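Local coordinates for protein putative methyltransferase (Porphyromonas gingivalis, PDB 3LL7) that is a putative methyltransferase of unknown substrate that probably uses S-adenosylmethionine as methyl donor, at residues D27-G32 with A42-Q47; I48-R53 with L67-R72. All blocks are in the same frame, centred on the assembly; numbering follows the deposited sequence. Where two conformers were deposited one is given.

Contact 1 (D27-G32 with A42-Q47); sequences DRILLG and AAVATQ
Ala42, which lies with its backbone N 3.9 Å from Leu30 CD1 across the contact, has its carbonyl oxygen gripped twice from within its own helix. Thr46 N reaches Ala42 O at 2.7 Å as the ordinary helical bond, and Thr46 OG1 adds a second bond to Ala42 O at 2.8 Å from the opposite face of the carbonyl, 42° out of its plane. Threonine suits this place because its hydroxyl folds back onto the preceding turn and is satisfied there, away from the apolar interface.

That interface holds no hydrogen bond and is made of Ile29 and Leu30 against Ala45 and Val44, with Ala42 at the margin. Ala45 points its methyl at helix 27-31, where Leu30 CD1 presses on Ala45 CB at 3.5 Å, tight for two carbons; a small side chain suits so close an approach. The chi1 of Leu30, -99°, is strained from the usual staggered value and swings the end of the side chain inward although its root faces past the partner. Ile29 supplies the other half: CG2, anti to its backbone N, lies 4.0 Å from Ala45 CB, and the same methyl meets Val44 CG1 at 4.2 Å. The axes of 27-31 and 42-47 approach to 8.7 Å and run nearly antiparallel (167°), as a helical hairpin. Val44 turns also to Ile14 and Trp17 of helix 8-20, which packs against helix 38-57 within the N-terminal helical domain.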
# COMPACT_ATOMS: atom_id res chain seq x y z
N ASP A 27 -21.36 25.31 -6.54
CA ASP A 27 -21.94 26.30 -7.45
C ASP A 27 -22.61 27.41 -6.68
O ASP A 27 -22.56 28.58 -7.09
CB ASP A 27 -22.90 25.66 -8.46
CG ASP A 27 -22.20 25.22 -9.75
OD1 ASP A 27 -20.96 25.34 -9.86
OD2 ASP A 27 -22.89 24.74 -10.67
N ARG A 28 -23.24 27.06 -5.56
CA ARG A 28 -23.89 28.10 -4.74
C ARG A 28 -22.85 29.04 -4.14
O ARG A 28 -23.04 30.25 -4.12
CB ARG A 28 -24.80 27.51 -3.66
CG ARG A 28 -25.46 28.58 -2.84
CD ARG A 28 -26.69 28.12 -2.09
NE ARG A 28 -27.22 29.23 -1.30
CZ ARG A 28 -28.31 29.18 -0.54
NH1 ARG A 28 -28.98 28.05 -0.41
NH2 ARG A 28 -28.70 30.25 0.13
N ILE A 29 -21.72 28.48 -3.68
CA ILE A 29 -20.61 29.31 -3.21
C ILE A 29 -20.27 30.37 -4.25
O ILE A 29 -20.14 31.56 -3.95
CB ILE A 29 -19.36 28.47 -2.90
CG1 ILE A 29 -19.61 27.55 -1.69
CG2 ILE A 29 -18.14 29.37 -2.69
CD1 ILE A 29 -19.83 28.27 -0.35
N LEU A 30 -20.15 29.91 -5.49
CA LEU A 30 -19.71 30.73 -6.60
C LEU A 30 -20.70 31.85 -6.98
O LEU A 30 -20.33 33.02 -7.09
CB LEU A 30 -19.48 29.81 -7.82
CG LEU A 30 -18.07 29.34 -8.18
CD1 LEU A 30 -17.20 29.04 -6.96
CD2 LEU A 30 -18.04 28.16 -9.20
N LEU A 31 -21.98 31.51 -7.12
CA LEU A 31 -22.95 32.50 -7.58
C LEU A 31 -23.98 32.82 -6.51
O LEU A 31 -25.02 33.42 -6.80
CB LEU A 31 -23.65 32.01 -8.86
CG LEU A 31 -22.77 31.58 -10.04
CD1 LEU A 31 -23.63 31.22 -11.25
CD2 LEU A 31 -21.74 32.66 -10.41
N GLY A 32 -23.68 32.45 -5.27
CA GLY A 32 -24.66 32.60 -4.19
C GLY A 32 -24.32 33.52 -3.03
O GLY A 32 -23.33 34.26 -3.04
N ALA A 42 -13.76 30.49 -5.70
CA ALA A 42 -13.26 29.23 -6.26
C ALA A 42 -12.48 28.40 -5.23
O ALA A 42 -12.70 27.18 -5.11
CB ALA A 42 -12.41 29.45 -7.55
N ALA A 43 -11.59 29.05 -4.48
CA ALA A 43 -10.80 28.36 -3.47
C ALA A 43 -11.72 27.75 -2.40
O ALA A 43 -11.51 26.62 -1.98
CB ALA A 43 -9.79 29.33 -2.80
N VAL A 44 -12.71 28.52 -1.93
CA VAL A 44 -13.67 27.99 -0.95
C VAL A 44 -14.50 26.84 -1.55
O VAL A 44 -14.65 25.78 -0.93
CB VAL A 44 -14.60 29.09 -0.34
CG1 VAL A 44 -15.67 28.46 0.55
CG2 VAL A 44 -13.76 30.14 0.45
N ALA A 45 -15.03 27.05 -2.75
CA ALA A 45 -15.78 26.00 -3.45
C ALA A 45 -14.95 24.74 -3.60
O ALA A 45 -15.46 23.64 -3.41
CB ALA A 45 -16.28 26.47 -4.81
N THR A 46 -13.67 24.92 -3.94
CA THR A 46 -12.76 23.78 -4.11
C THR A 46 -12.64 22.96 -2.82
O THR A 46 -12.67 21.74 -2.88
CB THR A 46 -11.37 24.22 -4.63
OG1 THR A 46 -11.51 24.81 -5.93
CG2 THR A 46 -10.41 23.05 -4.72
N GLN A 47 -12.47 23.64 -1.68
CA GLN A 47 -12.37 22.95 -0.38
C GLN A 47 -13.66 22.20 -0.05
O GLN A 47 -13.62 21.02 0.35
CB GLN A 47 -12.02 23.91 0.76
CG GLN A 47 -10.65 24.55 0.66
CD GLN A 47 -9.53 23.52 0.57
OE1 GLN A 47 -9.31 22.76 1.51
NE2 GLN A 47 -8.82 23.48 -0.56

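Contact 2 (I48-R53 with L67-R72)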
# COMPACT_ATOMS: atom_id res chain seq x y z
N ILE A 48 -14.80 22.85 -0.26
CA ILE A 48 -16.08 22.20 -0.06
C ILE A 48 -16.24 20.99 -1.00
O ILE A 48 -16.61 19.91 -0.54
CB ILE A 48 -17.27 23.20 -0.17
CG1 ILE A 48 -17.19 24.20 1.00
CG2 ILE A 48 -18.60 22.46 -0.19
CD1 ILE A 48 -18.10 25.43 0.88
N GLU A 49 -15.95 21.18 -2.30
CA GLU A 49 -16.12 20.09 -3.31
C GLU A 49 -15.39 18.83 -2.90
O GLU A 49 -15.93 17.73 -3.03
CB GLU A 49 -15.69 20.52 -4.73
CG GLU A 49 -16.17 19.60 -5.90
CD GLU A 49 -15.22 18.42 -6.24
OE1 GLU A 49 -14.03 18.45 -5.86
OE2 GLU A 49 -15.67 17.44 -6.91
N LEU A 50 -14.17 18.97 -2.39
CA LEU A 50 -13.34 17.79 -2.16
C LEU A 50 -13.42 17.26 -0.72
O LEU A 50 -12.81 16.25 -0.41
CB LEU A 50 -11.88 18.03 -2.58
CG LEU A 50 -11.05 19.12 -1.92
CD1 LEU A 50 -10.73 18.74 -0.47
CD2 LEU A 50 -9.75 19.42 -2.70
N TRP A 51 -14.18 17.93 0.14
CA TRP A 51 -14.27 17.45 1.53
C TRP A 51 -14.84 16.02 1.68
O TRP A 51 -14.29 15.23 2.47
CB TRP A 51 -15.02 18.44 2.45
CG TRP A 51 -14.40 18.48 3.81
CD1 TRP A 51 -14.87 17.88 4.94
CD2 TRP A 51 -13.17 19.13 4.17
NE1 TRP A 51 -14.02 18.12 5.99
CE2 TRP A 51 -12.96 18.87 5.55
CE3 TRP A 51 -12.23 19.90 3.47
CZ2 TRP A 51 -11.84 19.38 6.26
CZ3 TRP A 51 -11.11 20.40 4.17
CH2 TRP A 51 -10.93 20.13 5.55
N PRO A 52 -15.91 15.67 0.93
CA PRO A 52 -16.38 14.28 1.02
C PRO A 52 -15.28 13.27 0.67
O PRO A 52 -15.14 12.26 1.37
CB PRO A 52 -17.54 14.22 0.01
CG PRO A 52 -18.05 15.65 -0.04
CD PRO A 52 -16.78 16.47 0.03
N ARG A 53 -14.50 13.55 -0.38
CA ARG A 53 -13.41 12.65 -0.81
C ARG A 53 -12.25 12.64 0.18
O ARG A 53 -11.60 11.61 0.35
CB ARG A 53 -12.94 12.95 -2.24
CG ARG A 53 -13.97 12.53 -3.32
CD ARG A 53 -13.37 12.50 -4.75
NE ARG A 53 -12.82 13.80 -5.17
CZ ARG A 53 -13.54 14.82 -5.63
NH1 ARG A 53 -14.86 14.72 -5.73
NH2 ARG A 53 -12.94 15.95 -5.99
N LEU A 67 -7.52 22.85 8.31
CA LEU A 67 -6.72 22.10 7.32
C LEU A 67 -7.12 22.57 5.95
O LEU A 67 -8.32 22.77 5.67
CB LEU A 67 -6.88 20.56 7.39
CG LEU A 67 -6.19 19.79 8.51
CD1 LEU A 67 -6.32 18.32 8.24
CD2 LEU A 67 -4.70 20.16 8.71
N TYR A 68 -6.11 22.79 5.10
CA TYR A 68 -6.30 23.27 3.76
C TYR A 68 -5.69 22.27 2.78
O TYR A 68 -4.50 21.98 2.86
CB TYR A 68 -5.64 24.63 3.59
CG TYR A 68 -5.85 25.22 2.23
CD1 TYR A 68 -7.09 25.77 1.87
CD2 TYR A 68 -4.84 25.21 1.28
CE1 TYR A 68 -7.30 26.30 0.61
CE2 TYR A 68 -5.04 25.76 -0.01
CZ TYR A 68 -6.28 26.28 -0.34
OH TYR A 68 -6.53 26.82 -1.58
N ILE A 69 -6.50 21.78 1.84
CA ILE A 69 -6.03 20.81 0.82
C ILE A 69 -5.54 21.52 -0.43
O ILE A 69 -6.32 22.20 -1.09
CB ILE A 69 -7.14 19.80 0.47
CG1 ILE A 69 -7.65 19.14 1.74
CG2 ILE A 69 -6.64 18.76 -0.56
CD1 ILE A 69 -6.56 18.44 2.58
N PRO A 70 -4.24 21.36 -0.77
CA PRO A 70 -3.69 22.23 -1.81
C PRO A 70 -4.34 21.98 -3.16
O PRO A 70 -4.55 22.93 -3.91
CB PRO A 70 -2.19 21.90 -1.82
CG PRO A 70 -2.07 20.54 -1.20
CD PRO A 70 -3.24 20.41 -0.23
N SER A 71 -4.66 20.73 -3.45
CA SER A 71 -5.31 20.34 -4.71
C SER A 71 -5.98 18.97 -4.62
O SER A 71 -5.63 18.13 -3.78
CB SER A 71 -4.30 20.38 -5.88
OG SER A 71 -3.24 19.44 -5.69
N ARG A 72 -6.96 18.75 -5.50
CA ARG A 72 -7.51 17.40 -5.75
C ARG A 72 -6.39 16.46 -6.20
O ARG A 72 -6.32 15.31 -5.75
CB ARG A 72 -8.62 17.45 -6.81
CG ARG A 72 -9.74 18.44 -6.48
CD ARG A 72 -10.50 18.87 -7.73
NE ARG A 72 -10.93 17.72 -8.51
CZ ARG A 72 -11.56 17.77 -9.69
NH1 ARG A 72 -11.86 18.93 -10.26
NH2 ARG A 72 -11.88 16.64 -10.29
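Trp51 turns the edge of its indole toward Leu67, whose carbonyl O lies near the ring plane 3.7 Å from CH2, while Ile69 CG1 approaches the ring obliquely. Trp51 NE1 donates to Ala62 O. The guanidinium of Arg53 carries Leu50 CA over one face, toward the rim, and Glu49 OE2 at its edge. Their salt bridge is end-on: Arg53 NH2 meets Glu49 OE1 at 2.7 Å on the syn side, and Arg53 NH1 donates to Glu49 OE2 at 3.1 Å from above the carboxylate plane.

Helix 38-57 is kinked here: Pro52 has no N-H to give, and Arg53 N too makes no bond to the turn before. The facing loop leads into helix 72-77 with Ser71 as N-cap, its OG accepting from Ser74 N; Leu67 and Pro70 rest on helix 125-138, probably in the methyltransferase domain.

Between helix 48-53 and loop 67-72, Leu50, with chi1 of 61°, directs CD1 to 3.8 Å from Ile69 CG1. The aliphatic part of Arg72 passes slantwise across Leu50 CD2. Arg72 NE lies 3.7 Å from Arg53 NH2, like charges whose repulsion Glu49 probably offsets: its OE1 is 4.1 Å from Arg72 NE, but well out of the guanidinium plane, so no N-H points at it.

Both contacts use successive turns of helix 38-57, and their centres lie 12 Å apart. Contact 1 joins this helix to helix 26-31 at the outer end of the molecule, its centre about 34 Å from the centre of the chain; contact 2, its centre about 22 Å from that point, faces the loop that packs on helix 125-138. Two residues tie them directly. Gln47, at the end of 42-47, reaches across with NE2 to Ile69 O at 2.9 Å, a probable hydrogen bond that satisfies a loop carbonyl. Ile29 CD1 packs against Ile48 CD1 at 3.5 Å, continuing the apolar seam of contact 1 into 48-53. No ligand or active-site residue is identified in either contact.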